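Local coordinates for protein putative cathepsin d (Ixodes ricinus, PDB 5N7Q) that probably cleaves peptide bonds within proteins as a pepsin-like aspartic endopeptidase of the cathepsin D type, held here with the inhibitor pepstatin A in its active site, at residues V33-G38 / V172-I177; S166-E171 / H179-G184; A224-G229 / V317-Y322. One frame throughout, in Å; residues are numbered along the deposited sequence. Where two conformers were deposited one is given.

Contact 1: V33-G38 / V172-I177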
loop_
_atom_site.group_PDB
_atom_site.type_symbol
_atom_site.label_atom_id
_atom_site.label_comp_id
_atom_site.label_asym_id
_atom_site.label_seq_id
_atom_site.Cartn_x
_atom_site.Cartn_y
_atom_site.Cartn_z
ATOM N N VAL A 33 11.382 3.420 3.414
ATOM C CA VAL A 33 10.637 2.226 2.974
ATOM C C VAL A 33 9.197 2.564 2.670
ATOM O O VAL A 33 8.632 3.470 3.246
ATOM C CB VAL A 33 10.662 1.097 4.031
ATOM C CG1 VAL A 33 12.069 0.549 4.178
ATOM C CG2 VAL A 33 10.134 1.530 5.394
ATOM N N ILE A 34 8.616 1.812 1.739
ATOM C CA ILE A 34 7.183 1.872 1.525
ATOM C C ILE A 34 6.533 0.968 2.583
ATOM O O ILE A 34 6.969 -0.177 2.785
ATOM C CB ILE A 34 6.812 1.600 0.048
ATOM C CG1 ILE A 34 5.301 1.685 -0.164
ATOM C CG2 ILE A 34 7.364 0.285 -0.473
ATOM C CD1 ILE A 34 4.943 1.940 -1.614
ATOM N N PHE A 35 5.508 1.511 3.240
ATOM C CA PHE A 35 4.711 0.769 4.208
ATOM C C PHE A 35 3.564 0.125 3.461
ATOM O O PHE A 35 2.695 0.825 2.959
ATOM C CB PHE A 35 4.215 1.688 5.325
ATOM C CG PHE A 35 5.333 2.104 6.267
ATOM C CD1 PHE A 35 6.216 3.107 5.928
ATOM C CD2 PHE A 35 5.545 1.428 7.473
ATOM C CE1 PHE A 35 7.270 3.452 6.751
ATOM C CE2 PHE A 35 6.591 1.791 8.317
ATOM C CZ PHE A 35 7.463 2.796 7.951
ATOM N N ASP A 36 3.603 -1.205 3.359
ATOM C CA ASP A 36 2.831 -1.948 2.360
ATOM C C ASP A 36 1.893 -2.958 3.037
ATOM O O ASP A 36 2.318 -4.046 3.448
ATOM C CB ASP A 36 3.814 -2.694 1.409
ATOM C CG ASP A 36 3.122 -3.588 0.422
ATOM O OD1 ASP A 36 1.957 -3.280 0.114
ATOM O OD2 ASP A 36 3.780 -4.507 -0.090
ATOM N N THR A 37 0.606 -2.614 3.137
ATOM C CA THR A 37 -0.365 -3.551 3.699
ATOM C C THR A 37 -0.674 -4.757 2.820
ATOM O O THR A 37 -1.431 -5.631 3.253
ATOM C CB THR A 37 -1.657 -2.856 4.148
ATOM O OG1 THR A 37 -2.275 -2.254 3.008
ATOM C CG2 THR A 37 -1.382 -1.804 5.211
ATOM N N GLY A 38 -0.117 -4.801 1.606
ATOM C CA GLY A 38 -0.218 -5.948 0.705
ATOM C C GLY A 38 0.888 -6.960 0.708
ATOM O O GLY A 38 0.911 -7.824 -0.145
ATOM N N VAL A 172 1.549 6.769 8.858
ATOM C CA VAL A 172 1.093 5.508 9.446
ATOM C C VAL A 172 1.175 5.672 10.957
ATOM O O VAL A 172 2.265 5.889 11.471
ATOM C CB VAL A 172 1.913 4.288 8.985
ATOM C CG1 VAL A 172 1.309 3.034 9.582
ATOM C CG2 VAL A 172 1.958 4.161 7.458
ATOM N N LEU A 173 0.040 5.597 11.645
ATOM C CA LEU A 173 0.018 5.725 13.100
ATOM C C LEU A 173 -0.028 4.353 13.723
ATOM O O LEU A 173 -1.051 3.664 13.673
ATOM C CB LEU A 173 -1.168 6.564 13.547
ATOM C CG LEU A 173 -1.279 6.799 15.056
ATOM C CD1 LEU A 173 -0.095 7.588 15.561
ATOM C CD2 LEU A 173 -2.547 7.580 15.330
ATOM N N PHE A 174 1.083 3.949 14.320
ATOM C CA PHE A 174 1.149 2.646 14.982
ATOM C C PHE A 174 0.586 2.707 16.401
ATOM O O PHE A 174 1.110 3.451 17.229
ATOM C CB PHE A 174 2.596 2.134 14.989
ATOM C CG PHE A 174 3.104 1.782 13.614
ATOM C CD1 PHE A 174 2.808 0.550 13.063
ATOM C CD2 PHE A 174 3.814 2.682 12.848
ATOM C CE1 PHE A 174 3.226 0.224 11.782
ATOM C CE2 PHE A 174 4.252 2.354 11.570
ATOM C CZ PHE A 174 3.967 1.123 11.048
ATOM N N GLY A 175 -0.475 1.943 16.667
ATOM C CA GLY A 175 -1.041 1.900 18.017
ATOM C C GLY A 175 -2.075 2.964 18.302
ATOM O O GLY A 175 -2.366 3.273 19.445
ATOM N N GLY A 176 -2.680 3.521 17.264
ATOM C CA GLY A 176 -3.737 4.492 17.496
ATOM C C GLY A 176 -4.564 4.811 16.268
ATOM O O GLY A 176 -4.207 4.410 15.135
ATOM N N ILE A 177 -5.662 5.531 16.505
ATOM C CA ILE A 177 -6.556 6.064 15.460
ATOM C C ILE A 177 -6.682 7.548 15.743
ATOM O O ILE A 177 -7.112 7.900 16.826
ATOM C CB ILE A 177 -7.975 5.434 15.535
ATOM C CG1 ILE A 177 -7.935 3.901 15.545
ATOM C CG2 ILE A 177 -8.835 5.964 14.396
ATOM C CD1 ILE A 177 -9.279 3.237 15.835
#
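F35 meets V172 and F174 in a small, wholly apolar buried contact that lies directly behind the N-terminal catalytic loop of this pepsin-like fold. The strands do not pair: their nearest CA atoms, those of F35 and V172, are 7.9 Å apart, no hydrogen bond passes between the segments, and the two meet only through side chains. V172 turns its CG2 branch to the root of the phenylalanine, 4.0 Å from F35 CB and obliquely to the ring. F174, CG anti to its carbonyl carbon (chi1 -68°), turns its ring end to F35, where F35 CE2 comes within 3.8 Å of F174 CZ, at the edge of the F174 ring and near its plane. Within segment 172-177, V172 CG1 lies 3.5 Å above the F174 ring plane, toward the rim. The next residue after F35, D36, is a predicted catalytic aspartate of the D-T-G motif; its OD1 accepts from G38 N at 3.0 Å in an Asx turn and is also hydrogen-bonded to the bound inhibitor. Around the hydrophobic cluster, L10 of strand 6-13 touches both F35 and V172, L125 of strand 123-126 lies against F35, and F156 of strand 155-160 packs on F174.

Contact 2: S166-E171 / H179-G184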
loop_
_atom_site.group_PDB
_atom_site.type_symbol
_atom_site.label_atom_id
_atom_site.label_comp_id
_atom_site.label_asym_id
_atom_site.label_seq_id
_atom_site.Cartn_x
_atom_site.Cartn_y
_atom_site.Cartn_z
ATOM N N SER A 166 1.131 19.408 -1.349
ATOM C CA SER A 166 1.021 19.646 0.067
ATOM C C SER A 166 2.254 19.104 0.808
ATOM O O SER A 166 2.893 18.135 0.365
ATOM C CB SER A 166 -0.287 18.993 0.512
ATOM O OG SER A 166 -0.659 19.398 1.788
ATOM N N LYS A 167 2.600 19.729 1.930
ATOM C CA LYS A 167 3.848 19.442 2.620
ATOM C C LYS A 167 3.938 18.062 3.279
ATOM O O LYS A 167 5.018 17.447 3.303
ATOM C CB LYS A 167 4.074 20.521 3.687
ATOM C CG LYS A 167 5.385 20.439 4.410
ATOM C CD LYS A 167 6.552 20.847 3.548
ATOM C CE LYS A 167 7.721 21.289 4.424
ATOM N NZ LYS A 167 8.862 21.772 3.608
ATOM N N GLU A 168 2.817 17.595 3.810
ATOM C CA GLU A 168 2.760 16.377 4.595
ATOM C C GLU A 168 2.155 15.269 3.734
ATOM O O GLU A 168 0.975 15.307 3.418
ATOM C CB GLU A 168 1.988 16.705 5.880
ATOM C CG GLU A 168 1.191 15.670 6.631
ATOM C CD GLU A 168 0.325 16.359 7.702
ATOM O OE1 GLU A 168 0.777 17.362 8.310
ATOM O OE2 GLU A 168 -0.827 15.949 7.903
ATOM N N GLY A 169 2.979 14.292 3.368
ATOM C CA GLY A 169 2.567 13.233 2.454
ATOM C C GLY A 169 1.569 12.249 3.029
ATOM O O GLY A 169 0.758 11.711 2.282
ATOM N N GLY A 170 1.614 12.021 4.337
ATOM C CA GLY A 170 0.801 10.983 4.943
ATOM C C GLY A 170 1.367 10.554 6.274
ATOM O O GLY A 170 2.386 11.069 6.706
ATOM N N GLU A 171 0.731 9.571 6.883
ATOM C CA GLU A 171 1.141 9.042 8.176
ATOM C C GLU A 171 0.685 7.619 8.314
ATOM O O GLU A 171 -0.449 7.317 7.986
ATOM C CB GLU A 171 0.535 9.868 9.307
ATOM C CG GLU A 171 0.774 9.317 10.700
ATOM C CD GLU A 171 0.147 10.181 11.769
ATOM O OE1 GLU A 171 0.866 11.105 12.199
ATOM O OE2 GLU A 171 -1.047 10.001 12.114
ATOM N N HIS A 179 -8.499 10.893 15.228
ATOM C CA HIS A 179 -9.728 11.518 14.738
ATOM C C HIS A 179 -9.433 12.882 14.089
ATOM O O HIS A 179 -10.283 13.393 13.382
ATOM C CB HIS A 179 -10.770 11.642 15.868
ATOM C CG HIS A 179 -12.200 11.670 15.405
ATOM N ND1 HIS A 179 -12.611 12.307 14.252
ATOM C CD2 HIS A 179 -13.313 11.111 15.935
ATOM C CE1 HIS A 179 -13.920 12.171 14.119
ATOM N NE2 HIS A 179 -14.366 11.442 15.125
ATOM N N ASP A 180 -8.229 13.450 14.242
ATOM C CA ASP A 180 -7.898 14.639 13.485
ATOM C C ASP A 180 -7.608 14.340 12.018
ATOM O O ASP A 180 -7.446 15.272 11.235
ATOM C CB ASP A 180 -6.810 15.451 14.185
ATOM C CG ASP A 180 -7.300 16.085 15.501
ATOM O OD1 ASP A 180 -8.518 16.430 15.565
ATOM O OD2 ASP A 180 -6.476 16.183 16.454
ATOM N N HIS A 181 -7.565 13.063 11.625
ATOM C CA HIS A 181 -7.492 12.702 10.216
ATOM C C HIS A 181 -8.784 12.233 9.603
ATOM O O HIS A 181 -8.775 11.852 8.424
ATOM C CB HIS A 181 -6.442 11.604 9.981
ATOM C CG HIS A 181 -5.040 12.079 10.138
ATOM N ND1 HIS A 181 -4.554 13.186 9.479
ATOM C CD2 HIS A 181 -4.007 11.573 10.848
ATOM C CE1 HIS A 181 -3.279 13.357 9.807
ATOM N NE2 HIS A 181 -2.931 12.392 10.633
ATOM N N TYR A 182 -9.904 12.289 10.314
ATOM C CA TYR A 182 -11.161 11.873 9.707
ATOM C C TYR A 182 -12.358 12.639 10.250
ATOM O O TYR A 182 -12.285 13.226 11.343
ATOM C CB TYR A 182 -11.360 10.348 9.791
ATOM C CG TYR A 182 -11.891 9.800 11.112
ATOM C CD1 TYR A 182 -13.268 9.734 11.371
ATOM C CD2 TYR A 182 -11.037 9.291 12.083
ATOM C CE1 TYR A 182 -13.746 9.191 12.559
ATOM C CE2 TYR A 182 -11.515 8.772 13.268
ATOM C CZ TYR A 182 -12.886 8.714 13.483
ATOM O OH TYR A 182 -13.348 8.185 14.651
ATOM N N LYS A 183 -13.426 12.643 9.471
ATOM C CA LYS A 183 -14.695 13.243 9.908
ATOM C C LYS A 183 -15.786 12.194 9.860
ATOM O O LYS A 183 -15.698 11.184 9.146
ATOM C CB LYS A 183 -15.048 14.490 9.097
ATOM C CG LYS A 183 -15.036 14.357 7.605
ATOM C CD LYS A 183 -15.334 15.721 6.954
ATOM C CE LYS A 183 -14.685 15.909 5.593
ATOM N NZ LYS A 183 -15.344 17.013 4.816
ATOM N N GLY A 184 -16.820 12.426 10.649
ATOM C CA GLY A 184 -17.920 11.479 10.797
ATOM C C GLY A 184 -17.526 10.312 11.691
ATOM O O GLY A 184 -16.800 10.468 12.687
HETATM O O HOH W 1 -0.356 13.378 11.282
#
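The imidazole of H181 presents its edge to two glutamates, E168 and E171, each with its carboxylate turned almost perpendicular to the ring. For E171 the planes stand 83° apart, and the two side chains cross at about a right angle. E171 runs out fully extended, CG anti to the backbone N (chi1 174°), which carries OE2 to 3.4 Å from H181 NE2. That hydrogen bond is weak, its N-H...O angle being only 126°; OE2 is almost as near to H181 CD2, so it sits beside the nitrogen and not straight ahead of it. A water occupies the ring plane at the edge, 2.8 Å from H181 NE2, and donates a weak bond to E171 OE1 at 2.7 Å. Direct and water-mediated links thus join the same nitrogen to both carboxylate oxygens. E168 approaches another part of the rim: its OE2 is 4.0 Å from H181 CE1, a distance of simple proximity. The contact lies at the surface, where strand 170-174 leads through the type II turn L173-G176 to the 3-10 segment 179-181, and the H181 ring is also stacked on Y159. Two carboxylates close to one imidazole would tend to stabilise its protonated form, although the weak geometry and the partly exposed, surface setting suggest that the electrostatic gain is modest.

Contact 3: A224-G229 / V317-Y322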
loop_
_atom_site.group_PDB
_atom_site.type_symbol
_atom_site.label_atom_id
_atom_site.label_comp_id
_atom_site.label_asym_id
_atom_site.label_seq_id
_atom_site.Cartn_x
_atom_site.Cartn_y
_atom_site.Cartn_z
ATOM N N ALA A 224 -12.307 -7.858 -1.760
ATOM C CA ALA A 224 -11.347 -6.784 -1.952
ATOM C C ALA A 224 -10.292 -6.827 -0.861
ATOM O O ALA A 224 -10.475 -7.445 0.177
ATOM C CB ALA A 224 -12.041 -5.423 -1.897
ATOM N N ILE A 225 -9.194 -6.114 -1.083
ATOM C CA ILE A 225 -8.165 -5.874 -0.043
ATOM C C ILE A 225 -7.880 -4.388 0.054
ATOM O O ILE A 225 -8.052 -3.650 -0.937
ATOM C CB ILE A 225 -6.854 -6.691 -0.293
ATOM C CG1 ILE A 225 -6.037 -6.120 -1.472
ATOM C CG2 ILE A 225 -7.208 -8.167 -0.543
ATOM C CD1 ILE A 225 -4.682 -6.776 -1.682
ATOM N N ALA A 226 -7.415 -3.954 1.209
ATOM C CA ALA A 226 -6.929 -2.589 1.398
ATOM C C ALA A 226 -5.407 -2.624 1.341
ATOM O O ALA A 226 -4.783 -3.216 2.197
ATOM C CB ALA A 226 -7.406 -2.033 2.716
ATOM N N ASP A 227 -4.823 -2.036 0.301
ATOM C CA ASP A 227 -3.378 -2.171 0.037
ATOM C C ASP A 227 -2.702 -0.829 -0.171
ATOM O O ASP A 227 -2.745 -0.266 -1.259
ATOM C CB ASP A 227 -3.118 -3.054 -1.165
ATOM C CG ASP A 227 -1.662 -3.319 -1.373
ATOM O OD1 ASP A 227 -0.832 -2.899 -0.539
ATOM O OD2 ASP A 227 -1.325 -3.988 -2.384
ATOM N N THR A 228 -2.047 -0.352 0.879
ATOM C CA THR A 228 -1.299 0.901 0.812
ATOM C C THR A 228 -0.148 0.901 -0.201
ATOM O O THR A 228 0.333 1.963 -0.578
ATOM C CB THR A 228 -0.724 1.246 2.190
ATOM O OG1 THR A 228 0.104 0.177 2.625
ATOM C CG2 THR A 228 -1.805 1.466 3.220
ATOM N N GLY A 229 0.331 -0.276 -0.590
ATOM C CA GLY A 229 1.421 -0.410 -1.547
ATOM C C GLY A 229 0.977 -0.534 -2.991
ATOM O O GLY A 229 1.817 -0.859 -3.859
ATOM N N VAL A 317 -5.577 5.345 -4.450
ATOM C CA VAL A 317 -6.738 6.094 -4.976
ATOM C C VAL A 317 -7.924 6.088 -4.000
ATOM O O VAL A 317 -8.612 7.102 -3.837
ATOM C CB VAL A 317 -7.152 5.535 -6.359
ATOM C CG1 VAL A 317 -8.590 5.882 -6.695
ATOM C CG2 VAL A 317 -6.188 6.027 -7.409
ATOM N N PHE A 318 -8.155 4.945 -3.343
ATOM C CA PHE A 318 -9.218 4.794 -2.328
ATOM C C PHE A 318 -8.779 5.198 -0.932
ATOM O O PHE A 318 -9.528 5.872 -0.199
ATOM C CB PHE A 318 -9.737 3.333 -2.289
ATOM C CG PHE A 318 -11.001 3.141 -1.517
ATOM C CD1 PHE A 318 -12.232 3.351 -2.118
ATOM C CD2 PHE A 318 -10.978 2.765 -0.188
ATOM C CE1 PHE A 318 -13.401 3.179 -1.416
ATOM C CE2 PHE A 318 -12.155 2.618 0.526
ATOM C CZ PHE A 318 -13.356 2.795 -0.075
ATOM N N LEU A 319 -7.562 4.817 -0.565
ATOM C CA LEU A 319 -7.096 4.958 0.812
ATOM C C LEU A 319 -6.668 6.385 1.135
ATOM O O LEU A 319 -6.443 6.710 2.295
ATOM C CB LEU A 319 -5.931 3.964 1.054
ATOM C CG LEU A 319 -6.265 2.478 0.867
ATOM C CD1 LEU A 319 -4.969 1.663 0.923
ATOM C CD2 LEU A 319 -7.276 2.004 1.883
ATOM N N GLY A 320 -6.575 7.247 0.137
ATOM C CA GLY A 320 -6.424 8.690 0.368
ATOM C C GLY A 320 -7.685 9.377 0.854
ATOM O O GLY A 320 -7.691 10.024 1.908
ATOM N N PRO A 321 -8.779 9.280 0.082
ATOM C CA PRO A 321 -10.023 9.957 0.527
ATOM C C PRO A 321 -10.684 9.282 1.737
ATOM O O PRO A 321 -11.522 9.904 2.399
ATOM C CB PRO A 321 -10.931 9.926 -0.733
ATOM C CG PRO A 321 -10.327 8.908 -1.624
ATOM C CD PRO A 321 -8.852 8.908 -1.345
ATOM N N TYR A 322 -10.309 8.030 2.004
ATOM C CA TYR A 322 -10.829 7.291 3.159
ATOM C C TYR A 322 -9.695 6.875 4.079
ATOM O O TYR A 322 -8.893 6.013 3.750
ATOM C CB TYR A 322 -11.713 6.130 2.694
ATOM C CG TYR A 322 -12.882 6.700 1.893
ATOM C CD1 TYR A 322 -13.869 7.428 2.527
ATOM C CD2 TYR A 322 -12.921 6.651 0.508
ATOM C CE1 TYR A 322 -14.879 8.041 1.827
ATOM C CE2 TYR A 322 -13.927 7.256 -0.208
ATOM C CZ TYR A 322 -14.894 7.972 0.462
ATOM O OH TYR A 322 -15.920 8.566 -0.260
#
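L319 carries its side of this contact alone, pushing both methyl groups against the strand end and loop that hold D227. The tight part is at CD1, which lies 3.5 Å from D227 C and the same distance from T228 N, so a methyl group rests on the peptide link just after the aspartate. T228 adds its CG2 methyl, 3.9 Å from L319 CD1, the two side chains crossing at about a right angle. Leucine CG is anti to its carbonyl carbon (chi1 -60°), directing the fork from helix 316-319 into the loop. Here the D-T-G sequence 227-229 is the second catalytic motif of the bilobal aspartic peptidase fold, and D227 is its predicted active-site residue. An Asx turn shapes it: D227 OD1 accepts from G229 N at 2.9 Å, the N-H coming from above the carboxylate plane, 55° out of it. CB of D227 points away from the helix, and OD2 bonds to the inhibitor and to T230 OG1, leaving the leucine to touch only the backbone side of this residue. The other branch is looser, with L319 CD2 4.1 Å from A226 CB. Past L319 the chain turns away through G320 and P321 to Y322, partly exposed, whose hydroxyl bonds to S280 O.

From the N terminus, segment 33-38 comes first, and contact 1 closes a long loop of 133 intervening residues by bringing it to 172-177. Contact 2 crosses this closure: 166-171, whose last two residues begin strand 170-174, runs straight into 172-177, and 179-184 follows, so the short loop it closes overlaps the end of the long one along the chain. I177 CG2 packs 4.0 Å from Y182 CE2 between them. Contact 3 opens later, in series, and joins strand 222-226 to helix 316-319 across 87 residues. Contacts 1 and 3 meet at the lobe interface, where F35 O and T228 OG1, 2.7 Å apart, and T37 OG1 and A226 O, 2.8 Å apart, are reciprocal hydrogen bonds of the "fireman's grip".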